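Local coordinates for RagB/SusD domain protein (Flavobacterium johnsoniae, PDB 5J5U), which probably binds chitin or its oligosaccharides at the cell surface as a SusD-like lipoprotein of a chitin utilization locus, at residues L225-L229 with F242-G246. Residues are numbered along the deposited sequence; the frame is centred on the assembly and turned at random.
Sequences LMHHL and FRGNG
His228 lays one face of its imidazole over the backbone N and CB of Asn245, a compact example of how a buried histidine can tie a strand exit to the start of a helix. The CH-pi contact places Asn245 CB 4.2 Å from the ring centroid, 26° off the normal, while Met226 CG approaches the opposite face near its rim. At the edge, His228 ND1 donates to Arg243 O over 3.0 Å, with an N-H...O angle of 154°. The acceptor lies nearly in the imidazole plane, yet the donor stands well above the carbonyl plane. With NE2 hydrogen-bonded to Ser28 OG, both ring nitrogens are engaged, which fixes the rotation of the ring. The backbone sets Asn245 CB over the imidazole, and CG, anti to the backbone N (chi1 -179°), carries the amide on to other partners: Asn245 is the N-cap of helix 246-253, its OD1 accepting a hydrogen bond from the backbone N of Ser248, and ND2 reaches Thr330 O. The contact thus joins the residues just after strand 224-226, paired antiparallel with strand 332-335, to the N-terminus of helix 246-253, with helix 16-29 alongside, whose Ser28 also makes a backbone hydrogen bond with Gly246.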
loop_
_atom_site.group_PDB
_atom_site.type_symbol
_atom_site.label_atom_id
_atom_site.label_comp_id
_atom_site.label_asym_id
_atom_site.label_seq_id
_atom_site.Cartn_x
_atom_site.Cartn_y
_atom_site.Cartn_z
ATOM N N LEU A 225 -5.267 5.829 10.157
ATOM C CA LEU A 225 -6.579 5.749 9.504
ATOM C C LEU A 225 -7.110 7.094 9.125
ATOM O O LEU A 225 -6.900 8.067 9.840
ATOM C CB LEU A 225 -7.627 5.120 10.434
ATOM C CG LEU A 225 -7.819 3.630 10.626
ATOM C CD1 LEU A 225 -7.745 2.894 9.302
ATOM C CD2 LEU A 225 -6.815 3.134 11.641
ATOM N N MET A 226 -7.832 7.145 8.019
ATOM C CA MET A 226 -8.742 8.244 7.767
ATOM C C MET A 226 -10.172 7.721 7.882
ATOM O O MET A 226 -10.550 6.778 7.175
ATOM C CB MET A 226 -8.543 8.853 6.392
ATOM C CG MET A 226 -9.590 9.899 6.101
ATOM S SD MET A 226 -9.439 11.256 7.295
ATOM C CE MET A 226 -8.089 12.171 6.518
ATOM N N HIS A 227 -10.939 8.295 8.802
ATOM C CA HIS A 227 -12.366 8.032 8.892
ATOM C C HIS A 227 -13.068 9.014 7.971
ATOM O O HIS A 227 -12.821 10.218 8.040
ATOM C CB HIS A 227 -12.866 8.151 10.328
ATOM C CG HIS A 227 -12.218 7.178 11.255
ATOM N ND1 HIS A 227 -12.686 5.897 11.429
ATOM C CD2 HIS A 227 -11.127 7.297 12.048
ATOM C CE1 HIS A 227 -11.919 5.268 12.302
ATOM N NE2 HIS A 227 -10.967 6.097 12.693
ATOM N N HIS A 228 -13.884 8.473 7.073
ATOM C CA HIS A 228 -14.569 9.230 6.013
ATOM C C HIS A 228 -16.043 9.530 6.306
ATOM O O HIS A 228 -16.831 8.620 6.536
ATOM C CB HIS A 228 -14.434 8.488 4.668
ATOM C CG HIS A 228 -13.079 8.636 4.045
ATOM N ND1 HIS A 228 -12.691 9.777 3.375
ATOM C CD2 HIS A 228 -12.012 7.801 4.014
ATOM C CE1 HIS A 228 -11.448 9.635 2.950
ATOM N NE2 HIS A 228 -11.015 8.444 3.319
ATOM N N LEU A 229 -16.426 10.799 6.290
ATOM C CA LEU A 229 -17.782 11.150 6.693
ATOM C C LEU A 229 -18.546 11.967 5.653
ATOM O O LEU A 229 -19.756 12.183 5.784
ATOM C CB LEU A 229 -17.713 11.935 7.978
ATOM C CG LEU A 229 -16.887 11.263 9.066
ATOM C CD1 LEU A 229 -16.572 12.303 10.105
ATOM C CD2 LEU A 229 -17.623 10.090 9.693
ATOM N N PHE A 242 -13.013 14.970 -1.824
ATOM C CA PHE A 242 -12.018 14.199 -1.075
ATOM C C PHE A 242 -12.587 13.719 0.263
ATOM O O PHE A 242 -11.879 13.151 1.099
ATOM C CB PHE A 242 -10.738 15.021 -0.829
ATOM C CG PHE A 242 -10.086 15.569 -2.093
ATOM C CD1 PHE A 242 -9.666 14.722 -3.107
ATOM C CD2 PHE A 242 -9.854 16.938 -2.238
ATOM C CE1 PHE A 242 -9.056 15.223 -4.268
ATOM C CE2 PHE A 242 -9.241 17.444 -3.394
ATOM C CZ PHE A 242 -8.841 16.576 -4.406
ATOM N N ARG A 243 -13.867 13.975 0.483
ATOM C CA ARG A 243 -14.474 13.633 1.763
ATOM C C ARG A 243 -14.953 12.171 1.820
ATOM O O ARG A 243 -15.087 11.595 2.905
ATOM C CB ARG A 243 -15.611 14.610 2.075
ATOM C CG ARG A 243 -15.190 16.098 2.106
ATOM C CD ARG A 243 -15.071 16.570 3.552
ATOM N NE ARG A 243 -14.268 17.784 3.710
ATOM C CZ ARG A 243 -13.826 18.242 4.883
ATOM N NH1 ARG A 243 -14.088 17.583 6.011
ATOM N NH2 ARG A 243 -13.102 19.358 4.932
ATOM N N GLY A 244 -15.230 11.579 0.660
ATOM C CA GLY A 244 -15.475 10.144 0.591
ATOM C C GLY A 244 -14.227 9.311 0.301
ATOM O O GLY A 244 -13.282 9.794 -0.344
ATOM N N ASN A 245 -14.232 8.055 0.750
ATOM C CA ASN A 245 -13.148 7.121 0.447
ATOM C C ASN A 245 -12.965 7.041 -1.073
ATOM O O ASN A 245 -13.889 6.690 -1.800
ATOM C CB ASN A 245 -13.454 5.737 1.081
ATOM C CG ASN A 245 -12.357 4.681 0.831
ATOM O OD1 ASN A 245 -12.005 4.406 -0.319
ATOM N ND2 ASN A 245 -11.857 4.053 1.907
ATOM N N GLY A 246 -11.787 7.422 -1.561
ATOM C CA GLY A 246 -11.494 7.364 -2.993
ATOM C C GLY A 246 -11.491 5.956 -3.583
ATOM O O GLY A 246 -11.898 5.719 -4.731
#